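Local coordinates for protein SalCYP truncation (Salinispora tropica, PDB 7ABB) that is a truncated cytochrome P450, a mainly helical haem protein that holds heme c in a pocket within its fold, at residues A[11-16]-A[20-25]; A[50-55]-A[308-313]; A[247-252]-A[374-379]; A[275-280]-A[315-320]. All coordinates share one frame; numbering follows the deposited sequence.

Contact 1: residues A[11-16]-A[20-25]; sequences VEFDFF and QAYRRV
The hydroxyl of Tyr22 donates to the backbone carbonyl of Phe15, and the OH to O distance of 2.7 Å marks a short, firm bond that joins helix 19-29 to the chain just before it. The donor lies in the carbonyl plane and on a lone pair, with a C=O...donor angle of 115°, while Phe15 O itself sits at the edge of the phenol ring, close to its plane. The bond anchors the hydroxyl end of the ring. Phe15 CB also packs 3.3 Å from Tyr22 OH, whereas the Phe15 ring leads away from the helix.

With its hydroxyl held, Tyr22 has Phe13 packed against one face. The two rings form a T-shaped (edge-to-face) stack, their planes at 86° and their centroids 4.8 Å apart. Phe13 CZ is the atom that points in: it stands 3.4 Å above the tyrosine plane, over the ring centre. Phe13 reaches this place because its CG is anti to the backbone N (chi1 176°), which sends the ring across to the helix. On its way there the ring passes Val25, whose CG2 is 3.8 Å from Phe13 CD1. Farther back, Val11 and Val25 meet tip to tip, Val11 CG2 lying 4.1 Å from Val25 CG1.

The cluster is the start of a larger core. Phe35 of strand 34-37 makes a second edge-to-face pair with Phe13 and also touches Val11 and Val25, while Leu304 of strand 302-304 and Leu309 of helix 307-310 pack against Tyr22.

Contact 2: residues A[50-55]-A[308-313]; sequences EGICAA and ALANYD
Two short helices of the cytochrome P450 fold, 49-56 and 307-310, meet where Ile52 packs on Ala310. Ile52 CA and Ala310 CA are 6.3 Å apart, an approach eased by the small alanine side chain. Ile52 presents two branches to that methyl: CD1 lies 3.7 Å from Ala310 CB, and CG2 lies 3.9 Å from the same carbon. The CG1 arm, anti to the carbonyl carbon (chi1 -73°), also brings Ile52 CD1 to within 4.5 Å of Leu309 CB, a looser contact. Leu46 of strand 43-46 also packs on Ile52.

A water-mediated link lies beside this apolar patch. One water receives the N-H of Glu50 at 2.9 Å from Glu50 N and donates a hydrogen bond to the carboxylate at 2.8 Å from Asp313 OD2. The same OD2 accepts directly from the backbone N of Tyr49, and Asp313 OD1 accepts from Ala315 N.

The chemistry is therefore divided: no direct hydrogen bond joins the two segments, and dispersion between branched and small side chains does the packing. Asp313, meanwhile, places a probably negative carboxylate at the N-terminal end of helix 49-56, where the helix dipole would be expected to welcome it.

Contact 3: residues A[247-252]-A[374-379]; sequences GIQHLA and EPPFLR
Gln249 reaches from helix 238-253 to Pro375, Pro376 and Leu378 of the facing loop, and its side chain can be followed atom by atom. CB grazes the leucine, at 4.2 Å from Leu378 CD1. CG is set anti to the backbone N (chi1 180°) and the chain continues extended, so the amide is pushed straight out from the helix. Along the way the methylene runs beside the proline ring, Gln249 CG being 4.0 Å from Pro375 CG. Here the glutamine chain and the proline ring lie antiparallel, one alongside the other.

At the tip the amide parts its duties. Its carbonyl oxygen leans on the proline, with OE1 3.4 Å from Pro375 CB, and also approaches one methyl of the leucine, 3.7 Å from Leu378 CD2. Its nitrogen donates to the backbone, Gln249 NE2 to Pro376 O measuring 2.9 Å. That bond is nearly straight, 164° at the hydrogen; the acceptor lies close to the amide plane, but the donor is tilted 30° from the carbonyl plane. Leu378 meets the amide from the other face, so that Pro375 and Leu378 together flank the buried amide with carbon while the hydrogen bond fixes its rotation.

One turn along the helix the pattern is reinforced, for Asn246 OD1 accepts from Leu378 N. Two helix side chains thus hold the main chain of a loop that lacks regular structure. The helix is consistent with the later part of the long haem-crossing helix of cytochromes P450, and in this chain the loop 374-379 packs along it.

Contact 4: residues A[275-280]-A[315-320]; sequences FLRVNS and AVFPEP
Arg277 leaves helix 268-278 with CG anti to its own N (chi1 -178°) and stretches out far enough to lay CD against Phe317; a bend about the CG-CD bond (chi3 69°) then turns the guanidinium toward Pro320. Arg277 CD lies 3.5 Å from Phe317 CD1 and 3.6 Å from Phe317 CE1, meeting the ring obliquely as the two side chains pass with opposite headings.

Beyond the bend, the guanidinium takes hold of one backbone oxygen end-on with both terminal nitrogens. Arg277 NH1 is 2.9 Å from Pro320 O, and Arg277 NH2 is 3.0 Å from the same atom. The oxygen sits almost exactly in the guanidinium plane, yet the two donors reach it differently: NH1 comes in the carbonyl plane on a lone pair, whereas NH2 stands above that plane. Sharing one acceptor bends both bonds, the NH1 one to 149° at the hydrogen.

Arg277 has further partners: NE in a salt bridge to Glu274 one turn earlier in the helix, NH1 also to Asn311 O, and a cation-pi contact with Tyr312. Glu274 and Arg277, with Phe275 and Leu276 between them, match the ExxR signature of the K helix in cytochromes P450; Leu276 belongs to the heme c pocket, and the arginine ties this helix to the irregular segment 315-320, between helix 307-310 and helix 345-362.

The four contacts illustrate how a P450 fold is fastened around its haem by contacts that range from local to more than 250 residues apart. Contact 1 is local and closes first; contact 2 then spans from helix 49-56 to helix 307-310, its segments alternating along the chain with those of contact 4, whereas contact 4 falls wholly within the span of contact 3. Contacts 2 and 4 are closest, with centres 10 Å apart, joined by a hydrogen bond from Tyr312 OH to Val278 O. Another, from Arg23 NH1 to Ala308 O, links contacts 1 and 2. His250 packs on Phe275 between contacts 3 and 4, while the pairs 1-4 and 2-3 only come near.

Contact 1: residues A[11-16]-A[20-25]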
loop_
_atom_site.group_PDB
_atom_site.type_symbol
_atom_site.label_atom_id
_atom_site.label_comp_id
_atom_site.label_asym_id
_atom_site.label_seq_id
_atom_site.Cartn_x
_atom_site.Cartn_y
_atom_site.Cartn_z
ATOM N N VAL A 11 -9.692 -10.727 24.288
ATOM C CA VAL A 11 -10.511 -11.453 23.330
ATOM C C VAL A 11 -9.607 -12.321 22.470
ATOM O O VAL A 11 -8.432 -12.008 22.250
ATOM C CB VAL A 11 -11.355 -10.503 22.459
ATOM C CG1 VAL A 11 -12.462 -9.883 23.289
ATOM C CG2 VAL A 11 -10.488 -9.430 21.833
ATOM N N GLU A 12 -10.164 -13.430 21.985
ATOM C CA GLU A 12 -9.426 -14.327 21.099
ATOM C C GLU A 12 -9.568 -13.777 19.686
ATOM O O GLU A 12 -10.418 -14.199 18.909
ATOM C CB GLU A 12 -9.954 -15.752 21.216
ATOM C CG GLU A 12 -9.077 -16.823 20.562
ATOM C CD GLU A 12 -7.811 -17.121 21.348
ATOM O OE1 GLU A 12 -7.744 -16.755 22.540
ATOM O OE2 GLU A 12 -6.881 -17.725 20.771
ATOM N N PHE A 13 -8.722 -12.802 19.360
ATOM C CA PHE A 13 -8.807 -12.064 18.102
ATOM C C PHE A 13 -7.639 -12.410 17.191
ATOM O O PHE A 13 -6.477 -12.318 17.597
ATOM C CB PHE A 13 -8.823 -10.556 18.358
ATOM C CG PHE A 13 -8.802 -9.715 17.102
ATOM C CD1 PHE A 13 -9.928 -9.590 16.319
ATOM C CD2 PHE A 13 -7.655 -9.029 16.729
ATOM C CE1 PHE A 13 -9.913 -8.812 15.183
ATOM C CE2 PHE A 13 -7.638 -8.225 15.606
ATOM C CZ PHE A 13 -8.768 -8.131 14.819
ATOM N N ASP A 14 -7.959 -12.767 15.950
ATOM C CA ASP A 14 -6.977 -13.098 14.926
ATOM C C ASP A 14 -6.653 -11.839 14.126
ATOM O O ASP A 14 -7.553 -11.232 13.541
ATOM C CB ASP A 14 -7.557 -14.191 14.026
ATOM C CG ASP A 14 -6.628 -14.607 12.888
ATOM O OD1 ASP A 14 -5.657 -13.895 12.568
ATOM O OD2 ASP A 14 -6.899 -15.675 12.300
ATOM N N PHE A 15 -5.380 -11.438 14.102
ATOM C CA PHE A 15 -5.069 -10.175 13.434
ATOM C C PHE A 15 -5.180 -10.258 11.912
ATOM O O PHE A 15 -5.104 -9.217 11.252
ATOM C CB PHE A 15 -3.682 -9.662 13.830
ATOM C CG PHE A 15 -2.562 -10.623 13.550
ATOM C CD1 PHE A 15 -2.191 -10.922 12.255
ATOM C CD2 PHE A 15 -1.859 -11.199 14.590
ATOM C CE1 PHE A 15 -1.159 -11.801 11.996
ATOM C CE2 PHE A 15 -0.821 -12.077 14.336
ATOM C CZ PHE A 15 -0.473 -12.377 13.037
ATOM N N PHE A 16 -5.353 -11.442 11.345
ATOM C CA PHE A 16 -5.658 -11.558 9.908
ATOM C C PHE A 16 -7.075 -11.145 9.565
ATOM O O PHE A 16 -7.526 -11.310 8.429
ATOM C CB PHE A 16 -5.416 -12.995 9.451
ATOM C CG PHE A 16 -3.967 -13.353 9.343
ATOM C CD1 PHE A 16 -3.166 -12.750 8.389
ATOM C CD2 PHE A 16 -3.401 -14.297 10.189
ATOM C CE1 PHE A 16 -1.822 -13.076 8.279
ATOM C CE2 PHE A 16 -2.055 -14.628 10.083
ATOM C CZ PHE A 16 -1.268 -14.016 9.126
ATOM N N GLN A 20 -13.548 -4.714 8.648
ATOM C CA GLN A 20 -14.846 -4.706 9.316
ATOM C C GLN A 20 -14.785 -5.453 10.635
ATOM O O GLN A 20 -15.455 -5.077 11.606
ATOM C CB GLN A 20 -15.893 -5.335 8.406
ATOM C CG GLN A 20 -17.189 -4.600 8.326
ATOM C CD GLN A 20 -18.112 -5.246 7.315
ATOM O OE1 GLN A 20 -18.252 -4.768 6.188
ATOM N NE2 GLN A 20 -18.721 -6.358 7.705
ATOM N N ALA A 21 -14.014 -6.535 10.680
ATOM C CA ALA A 21 -13.909 -7.305 11.907
ATOM C C ALA A 21 -13.106 -6.543 12.948
ATOM O O ALA A 21 -13.489 -6.501 14.123
ATOM C CB ALA A 21 -13.283 -8.664 11.626
ATOM N N TYR A 22 -11.994 -5.925 12.543
ATOM C CA TYR A 22 -11.293 -5.035 13.456
ATOM C C TYR A 22 -12.255 -4.028 14.072
ATOM O O TYR A 22 -12.241 -3.798 15.286
ATOM C CB TYR A 22 -10.168 -4.296 12.734
ATOM C CG TYR A 22 -8.841 -5.005 12.736
ATOM C CD1 TYR A 22 -8.570 -6.020 11.821
ATOM C CD2 TYR A 22 -7.857 -4.650 13.631
ATOM C CE1 TYR A 22 -7.345 -6.658 11.808
ATOM C CE2 TYR A 22 -6.625 -5.284 13.630
ATOM C CZ TYR A 22 -6.381 -6.287 12.716
ATOM O OH TYR A 22 -5.148 -6.909 12.731
ATOM N N ARG A 23 -13.097 -3.409 13.243
ATOM C CA ARG A 23 -13.961 -2.347 13.738
ATOM C C ARG A 23 -15.044 -2.896 14.659
ATOM O O ARG A 23 -15.351 -2.280 15.684
ATOM C CB ARG A 23 -14.577 -1.566 12.583
ATOM C CG ARG A 23 -13.544 -0.666 11.908
ATOM C CD ARG A 23 -14.134 0.316 10.913
ATOM N NE ARG A 23 -14.596 -0.320 9.677
ATOM C CZ ARG A 23 -13.867 -0.480 8.569
ATOM N NH1 ARG A 23 -12.597 -0.079 8.534
ATOM N NH2 ARG A 23 -14.421 -1.070 7.508
ATOM N N ARG A 24 -15.595 -4.071 14.342
ATOM C CA ARG A 24 -16.614 -4.670 15.210
ATOM C C ARG A 24 -16.025 -5.053 16.559
ATOM O O ARG A 24 -16.638 -4.814 17.607
ATOM C CB ARG A 24 -17.218 -5.902 14.559
ATOM C CG ARG A 24 -18.364 -6.526 15.371
ATOM C CD ARG A 24 -18.743 -7.913 14.852
ATOM N NE ARG A 24 -17.646 -8.868 15.012
ATOM C CZ ARG A 24 -17.394 -9.549 16.129
ATOM N NH1 ARG A 24 -18.161 -9.397 17.205
ATOM N NH2 ARG A 24 -16.368 -10.389 16.170
ATOM N N VAL A 25 -14.850 -5.680 16.553
ATOM C CA VAL A 25 -14.237 -6.101 17.806
ATOM C C VAL A 25 -13.904 -4.879 18.647
ATOM O O VAL A 25 -14.108 -4.872 19.866
ATOM C CB VAL A 25 -12.995 -6.973 17.539
ATOM C CG1 VAL A 25 -12.233 -7.234 18.849
ATOM C CG2 VAL A 25 -13.401 -8.284 16.935
#

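Contact 2: residues A[50-55]-A[308-313]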
loop_
_atom_site.group_PDB
_atom_site.type_symbol
_atom_site.label_atom_id
_atom_site.label_comp_id
_atom_site.label_asym_id
_atom_site.label_seq_id
_atom_site.Cartn_x
_atom_site.Cartn_y
_atom_site.Cartn_z
ATOM N N GLU A 50 -5.637 9.271 17.381
ATOM C CA GLU A 50 -4.556 9.983 18.073
ATOM C C GLU A 50 -3.559 8.995 18.673
ATOM O O GLU A 50 -2.334 9.243 18.645
ATOM C CB GLU A 50 -5.112 10.944 19.123
ATOM C CG GLU A 50 -5.762 10.287 20.305
ATOM C CD GLU A 50 -6.174 11.288 21.396
ATOM O OE1 GLU A 50 -5.369 12.181 21.741
ATOM O OE2 GLU A 50 -7.301 11.184 21.914
ATOM N N GLY A 51 -4.041 7.853 19.173
ATOM C CA GLY A 51 -3.138 6.885 19.783
ATOM C C GLY A 51 -2.273 6.187 18.752
ATOM O O GLY A 51 -1.068 5.974 18.951
ATOM N N ILE A 52 -2.866 5.821 17.633
ATOM C CA ILE A 52 -2.084 5.191 16.579
ATOM C C ILE A 52 -1.076 6.165 15.983
ATOM O O ILE A 52 0.095 5.802 15.739
ATOM C CB ILE A 52 -3.055 4.638 15.536
ATOM C CG1 ILE A 52 -3.726 3.399 16.124
ATOM C CG2 ILE A 52 -2.330 4.328 14.244
ATOM C CD1 ILE A 52 -4.912 2.907 15.346
ATOM N N CYS A 53 -1.493 7.402 15.708
ATOM C CA CYS A 53 -0.547 8.397 15.198
ATOM C C CYS A 53 0.627 8.563 16.155
ATOM O O CYS A 53 1.797 8.582 15.729
ATOM C CB CYS A 53 -1.231 9.747 15.009
ATOM S SG CYS A 53 -2.228 9.844 13.543
ATOM N N ALA A 54 0.326 8.698 17.439
ATOM C CA ALA A 54 1.381 8.922 18.429
ATOM C C ALA A 54 2.345 7.744 18.469
ATOM O O ALA A 54 3.557 7.924 18.676
ATOM C CB ALA A 54 0.776 9.158 19.808
ATOM N N ALA A 55 1.822 6.534 18.306
ATOM C CA ALA A 55 2.669 5.348 18.344
ATOM C C ALA A 55 3.597 5.308 17.138
ATOM O O ALA A 55 4.803 5.058 17.296
ATOM C CB ALA A 55 1.821 4.082 18.402
ATOM N N ALA A 308 -7.325 0.587 9.573
ATOM C CA ALA A 308 -8.783 0.427 9.514
ATOM C C ALA A 308 -9.468 0.976 10.754
ATOM O O ALA A 308 -10.667 1.253 10.713
ATOM C CB ALA A 308 -9.154 -1.043 9.350
ATOM N N LEU A 309 -8.748 1.087 11.866
ATOM C CA LEU A 309 -9.302 1.757 13.034
ATOM C C LEU A 309 -8.914 3.236 13.073
ATOM O O LEU A 309 -9.790 4.083 13.302
ATOM C CB LEU A 309 -8.866 1.036 14.324
ATOM C CG LEU A 309 -9.323 -0.422 14.441
ATOM C CD1 LEU A 309 -8.964 -0.995 15.804
ATOM C CD2 LEU A 309 -10.790 -0.586 14.197
ATOM N N ALA A 310 -7.637 3.570 12.862
ATOM C CA ALA A 310 -7.216 4.969 12.882
ATOM C C ALA A 310 -8.074 5.810 11.949
ATOM O O ALA A 310 -8.555 6.887 12.314
ATOM C CB ALA A 310 -5.729 5.083 12.498
ATOM N N ASN A 311 -8.295 5.315 10.722
ATOM C CA ASN A 311 -8.941 6.117 9.688
ATOM C C ASN A 311 -10.456 6.088 9.779
ATOM O O ASN A 311 -11.135 6.737 8.962
ATOM C CB ASN A 311 -8.485 5.635 8.304
ATOM C CG ASN A 311 -7.103 6.149 7.941
ATOM O OD1 ASN A 311 -6.603 7.101 8.536
ATOM N ND2 ASN A 311 -6.482 5.549 6.920
ATOM N N TYR A 312 -11.012 5.341 10.743
ATOM C CA TYR A 312 -12.437 5.316 11.025
ATOM C C TYR A 312 -12.777 5.828 12.419
ATOM O O TYR A 312 -13.905 5.644 12.871
ATOM C CB TYR A 312 -12.985 3.895 10.863
ATOM C CG TYR A 312 -13.243 3.462 9.438
ATOM C CD1 TYR A 312 -12.201 3.326 8.520
ATOM C CD2 TYR A 312 -14.521 3.153 9.035
ATOM C CE1 TYR A 312 -12.471 2.908 7.211
ATOM C CE2 TYR A 312 -14.792 2.736 7.744
ATOM C CZ TYR A 312 -13.738 2.626 6.851
ATOM O OH TYR A 312 -14.090 2.199 5.584
ATOM N N ASP A 313 -11.848 6.457 13.111
ATOM C CA ASP A 313 -12.143 6.948 14.469
ATOM C C ASP A 313 -13.168 8.070 14.402
ATOM O O ASP A 313 -12.873 9.121 13.826
ATOM C CB ASP A 313 -10.848 7.447 15.094
ATOM C CG ASP A 313 -10.996 7.836 16.558
ATOM O OD1 ASP A 313 -12.124 7.963 17.029
ATOM O OD2 ASP A 313 -9.949 8.000 17.237
HETATM O O HOH W 1 -8.320 10.187 18.056
#

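Contact 3: residues A[247-252]-A[374-379]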
loop_
_atom_site.group_PDB
_atom_site.type_symbol
_atom_site.label_atom_id
_atom_site.label_comp_id
_atom_site.label_asym_id
_atom_site.label_seq_id
_atom_site.Cartn_x
_atom_site.Cartn_y
_atom_site.Cartn_z
ATOM N N GLY A 247 -11.740 1.016 -4.696
ATOM C CA GLY A 247 -12.320 2.282 -5.117
ATOM C C GLY A 247 -13.227 2.134 -6.331
ATOM O O GLY A 247 -14.356 2.633 -6.335
ATOM N N ILE A 248 -12.739 1.474 -7.390
ATOM C CA ILE A 248 -13.577 1.278 -8.576
ATOM C C ILE A 248 -14.766 0.397 -8.245
ATOM O O ILE A 248 -15.850 0.583 -8.805
ATOM C CB ILE A 248 -12.765 0.709 -9.758
ATOM C CG1 ILE A 248 -13.513 0.998 -11.057
ATOM C CG2 ILE A 248 -12.506 -0.758 -9.612
ATOM C CD1 ILE A 248 -13.321 2.448 -11.497
ATOM N N GLN A 249 -14.608 -0.572 -7.341
ATOM C CA GLN A 249 -15.755 -1.394 -6.972
ATOM C C GLN A 249 -16.856 -0.548 -6.339
ATOM O O GLN A 249 -18.050 -0.741 -6.630
ATOM C CB GLN A 249 -15.323 -2.516 -6.032
ATOM C CG GLN A 249 -16.506 -3.382 -5.636
ATOM C CD GLN A 249 -16.155 -4.567 -4.794
ATOM O OE1 GLN A 249 -16.274 -5.707 -5.229
ATOM N NE2 GLN A 249 -15.799 -4.313 -3.550
ATOM N N HIS A 250 -16.484 0.385 -5.461
ATOM C CA HIS A 250 -17.462 1.297 -4.894
ATOM C C HIS A 250 -18.151 2.127 -5.971
ATOM O O HIS A 250 -19.388 2.230 -5.990
ATOM C CB HIS A 250 -16.785 2.216 -3.873
ATOM C CG HIS A 250 -17.706 3.258 -3.330
ATOM N ND1 HIS A 250 -18.319 3.136 -2.103
ATOM C CD2 HIS A 250 -18.097 4.451 -3.835
ATOM C CE1 HIS A 250 -19.075 4.197 -1.887
ATOM N NE2 HIS A 250 -18.958 5.014 -2.916
ATOM N N LEU A 251 -17.373 2.759 -6.864
ATOM C CA LEU A 251 -17.985 3.559 -7.921
ATOM C C LEU A 251 -18.925 2.714 -8.774
ATOM O O LEU A 251 -19.989 3.185 -9.199
ATOM C CB LEU A 251 -16.901 4.203 -8.780
ATOM C CG LEU A 251 -15.967 5.190 -8.062
ATOM C CD1 LEU A 251 -14.851 5.656 -9.004
ATOM C CD2 LEU A 251 -16.700 6.400 -7.535
ATOM N N ALA A 252 -18.556 1.458 -9.036
ATOM C CA ALA A 252 -19.398 0.581 -9.848
ATOM C C ALA A 252 -20.710 0.221 -9.175
ATOM O O ALA A 252 -21.630 -0.223 -9.858
ATOM C CB ALA A 252 -18.604 -0.679 -10.192
ATOM N N GLU A 374 -24.552 -6.158 -2.112
ATOM C CA GLU A 374 -23.464 -5.484 -1.456
ATOM C C GLU A 374 -22.175 -6.271 -1.687
ATOM O O GLU A 374 -22.122 -7.463 -1.354
ATOM C CB GLU A 374 -23.759 -5.348 0.037
ATOM C CG GLU A 374 -22.753 -4.429 0.752
ATOM C CD GLU A 374 -22.798 -2.982 0.253
ATOM O OE1 GLU A 374 -23.887 -2.521 -0.159
ATOM O OE2 GLU A 374 -21.746 -2.307 0.281
ATOM N N PRO A 375 -21.133 -5.679 -2.251
ATOM C CA PRO A 375 -19.929 -6.448 -2.548
ATOM C C PRO A 375 -19.018 -6.511 -1.338
ATOM O O PRO A 375 -19.162 -5.700 -0.414
ATOM C CB PRO A 375 -19.283 -5.660 -3.687
ATOM C CG PRO A 375 -19.681 -4.263 -3.437
ATOM C CD PRO A 375 -21.061 -4.322 -2.811
ATOM N N PRO A 376 -18.090 -7.461 -1.306
ATOM C CA PRO A 376 -17.182 -7.580 -0.162
ATOM C C PRO A 376 -15.986 -6.658 -0.292
ATOM O O PRO A 376 -15.592 -6.235 -1.374
ATOM C CB PRO A 376 -16.747 -9.045 -0.226
ATOM C CG PRO A 376 -16.707 -9.333 -1.698
ATOM C CD PRO A 376 -17.844 -8.516 -2.311
ATOM N N PHE A 377 -15.377 -6.360 0.858
ATOM C CA PHE A 377 -14.089 -5.688 0.826
ATOM C C PHE A 377 -13.072 -6.619 0.162
ATOM O O PHE A 377 -13.021 -7.812 0.486
ATOM C CB PHE A 377 -13.647 -5.320 2.258
ATOM C CG PHE A 377 -12.315 -4.606 2.313
ATOM C CD1 PHE A 377 -12.216 -3.274 1.969
ATOM C CD2 PHE A 377 -11.164 -5.291 2.659
ATOM C CE1 PHE A 377 -10.988 -2.614 1.984
ATOM C CE2 PHE A 377 -9.919 -4.624 2.696
ATOM C CZ PHE A 377 -9.843 -3.297 2.349
ATOM N N LEU A 378 -12.266 -6.073 -0.755
ATOM C CA LEU A 378 -11.365 -6.859 -1.598
ATOM C C LEU A 378 -9.986 -6.920 -0.960
ATOM O O LEU A 378 -9.395 -5.879 -0.691
ATOM C CB LEU A 378 -11.262 -6.252 -2.994
ATOM C CG LEU A 378 -12.620 -6.104 -3.698
ATOM C CD1 LEU A 378 -12.432 -5.355 -4.998
ATOM C CD2 LEU A 378 -13.260 -7.452 -3.919
ATOM N N ARG A 379 -9.505 -8.133 -0.701
ATOM C CA ARG A 379 -8.192 -8.360 -0.114
ATOM C C ARG A 379 -7.775 -9.786 -0.437
ATOM O O ARG A 379 -8.602 -10.626 -0.800
ATOM C CB ARG A 379 -8.207 -8.138 1.404
ATOM C CG ARG A 379 -9.198 -9.026 2.125
ATOM C CD ARG A 379 -9.445 -8.600 3.575
ATOM N NE ARG A 379 -8.374 -9.024 4.474
ATOM C CZ ARG A 379 -8.439 -10.067 5.301
ATOM N NH1 ARG A 379 -9.526 -10.832 5.363
ATOM N NH2 ARG A 379 -7.399 -10.351 6.070
#

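Contact 4: residues A[275-280]-A[315-320]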
loop_
_atom_site.group_PDB
_atom_site.type_symbol
_atom_site.label_atom_id
_atom_site.label_comp_id
_atom_site.label_asym_id
_atom_site.label_seq_id
_atom_site.Cartn_x
_atom_site.Cartn_y
_atom_site.Cartn_z
ATOM N N PHE A 275 -10.956 7.592 -0.689
ATOM C CA PHE A 275 -10.887 6.145 -0.870
ATOM C C PHE A 275 -9.678 5.555 -0.154
ATOM O O PHE A 275 -9.778 4.471 0.435
ATOM C CB PHE A 275 -10.873 5.782 -2.351
ATOM C CG PHE A 275 -12.229 5.802 -2.995
ATOM C CD1 PHE A 275 -13.259 5.053 -2.482
ATOM C CD2 PHE A 275 -12.442 6.534 -4.145
ATOM C CE1 PHE A 275 -14.516 5.065 -3.103
ATOM C CE2 PHE A 275 -13.675 6.529 -4.777
ATOM C CZ PHE A 275 -14.687 5.798 -4.262
ATOM N N LEU A 276 -8.540 6.260 -0.163
ATOM C CA LEU A 276 -7.400 5.778 0.614
ATOM C C LEU A 276 -7.764 5.622 2.089
ATOM O O LEU A 276 -7.414 4.618 2.741
ATOM C CB LEU A 276 -6.206 6.718 0.435
ATOM C CG LEU A 276 -5.490 6.642 -0.914
ATOM C CD1 LEU A 276 -4.578 7.855 -1.110
ATOM C CD2 LEU A 276 -4.711 5.335 -0.971
ATOM N N ARG A 277 -8.468 6.613 2.648
ATOM C CA ARG A 277 -8.950 6.505 4.023
ATOM C C ARG A 277 -9.849 5.290 4.190
ATOM O O ARG A 277 -9.621 4.447 5.060
ATOM C CB ARG A 277 -9.704 7.775 4.409
ATOM C CG ARG A 277 -10.194 7.740 5.844
ATOM C CD ARG A 277 -11.153 8.874 6.239
ATOM N NE ARG A 277 -12.472 8.772 5.589
ATOM C CZ ARG A 277 -13.470 8.019 6.038
ATOM N NH1 ARG A 277 -13.314 7.276 7.118
ATOM N NH2 ARG A 277 -14.635 7.988 5.369
ATOM N N VAL A 278 -10.895 5.197 3.359
ATOM C CA VAL A 278 -11.964 4.230 3.578
ATOM C C VAL A 278 -11.473 2.798 3.390
ATOM O O VAL A 278 -11.935 1.872 4.069
ATOM C CB VAL A 278 -13.117 4.572 2.614
ATOM C CG1 VAL A 278 -14.008 3.359 2.321
ATOM C CG2 VAL A 278 -13.889 5.742 3.189
ATOM N N ASN A 279 -10.550 2.585 2.442
ATOM C CA ASN A 279 -10.120 1.242 2.072
ATOM C C ASN A 279 -8.799 0.830 2.750
ATOM O O ASN A 279 -8.204 -0.190 2.358
ATOM C CB ASN A 279 -10.046 1.153 0.553
ATOM C CG ASN A 279 -11.408 1.244 -0.046
ATOM O OD1 ASN A 279 -12.329 0.615 0.475
ATOM N ND2 ASN A 279 -11.572 2.015 -1.125
ATOM N N SER A 280 -8.376 1.547 3.781
ATOM C CA SER A 280 -7.195 1.164 4.528
ATOM C C SER A 280 -7.379 -0.154 5.270
ATOM O O SER A 280 -8.433 -0.418 5.869
ATOM C CB SER A 280 -6.841 2.265 5.532
ATOM O OG SER A 280 -6.333 3.394 4.869
ATOM N N ALA A 315 -14.045 10.188 16.435
ATOM C CA ALA A 315 -13.638 11.425 17.097
ATOM C C ALA A 315 -12.975 12.372 16.106
ATOM O O ALA A 315 -12.948 13.587 16.343
ATOM C CB ALA A 315 -12.680 11.135 18.256
ATOM N N VAL A 316 -12.463 11.827 14.997
ATOM C CA VAL A 316 -11.747 12.590 13.987
ATOM C C VAL A 316 -12.476 12.603 12.648
ATOM O O VAL A 316 -12.439 13.610 11.931
ATOM C CB VAL A 316 -10.322 12.026 13.824
ATOM C CG1 VAL A 316 -9.573 12.730 12.694
ATOM C CG2 VAL A 316 -9.563 12.170 15.131
ATOM N N PHE A 317 -13.135 11.495 12.286
ATOM C CA PHE A 317 -13.803 11.350 10.995
ATOM C C PHE A 317 -15.282 11.064 11.225
ATOM O O PHE A 317 -15.702 9.895 11.280
ATOM C CB PHE A 317 -13.167 10.237 10.163
ATOM C CG PHE A 317 -11.684 10.344 10.004
ATOM C CD1 PHE A 317 -11.138 11.035 8.938
ATOM C CD2 PHE A 317 -10.840 9.704 10.883
ATOM C CE1 PHE A 317 -9.782 11.122 8.763
ATOM C CE2 PHE A 317 -9.464 9.786 10.716
ATOM C CZ PHE A 317 -8.942 10.485 9.636
ATOM N N PRO A 318 -16.093 12.092 11.415
ATOM C CA PRO A 318 -17.522 11.859 11.663
ATOM C C PRO A 318 -18.170 11.100 10.512
ATOM O O PRO A 318 -17.828 11.284 9.342
ATOM C CB PRO A 318 -18.089 13.272 11.807
ATOM C CG PRO A 318 -16.918 14.148 12.088
ATOM C CD PRO A 318 -15.766 13.525 11.357
ATOM N N GLU A 319 -19.129 10.245 10.853
ATOM C CA GLU A 319 -19.728 9.308 9.905
ATOM C C GLU A 319 -18.628 8.556 9.153
ATOM O O GLU A 319 -18.540 8.638 7.924
ATOM C CB GLU A 319 -20.666 10.002 8.923
ATOM C CG GLU A 319 -21.707 10.800 9.592
ATOM C CD GLU A 319 -22.667 11.407 8.605
ATOM O OE1 GLU A 319 -22.766 10.913 7.450
ATOM O OE2 GLU A 319 -23.299 12.400 9.003
ATOM N N PRO A 320 -17.741 7.847 9.869
ATOM C CA PRO A 320 -16.542 7.314 9.219
ATOM C C PRO A 320 -16.818 6.277 8.156
ATOM O O PRO A 320 -15.971 6.111 7.267
ATOM C CB PRO A 320 -15.743 6.716 10.382
ATOM C CG PRO A 320 -16.763 6.418 11.393
ATOM C CD PRO A 320 -17.791 7.492 11.302
#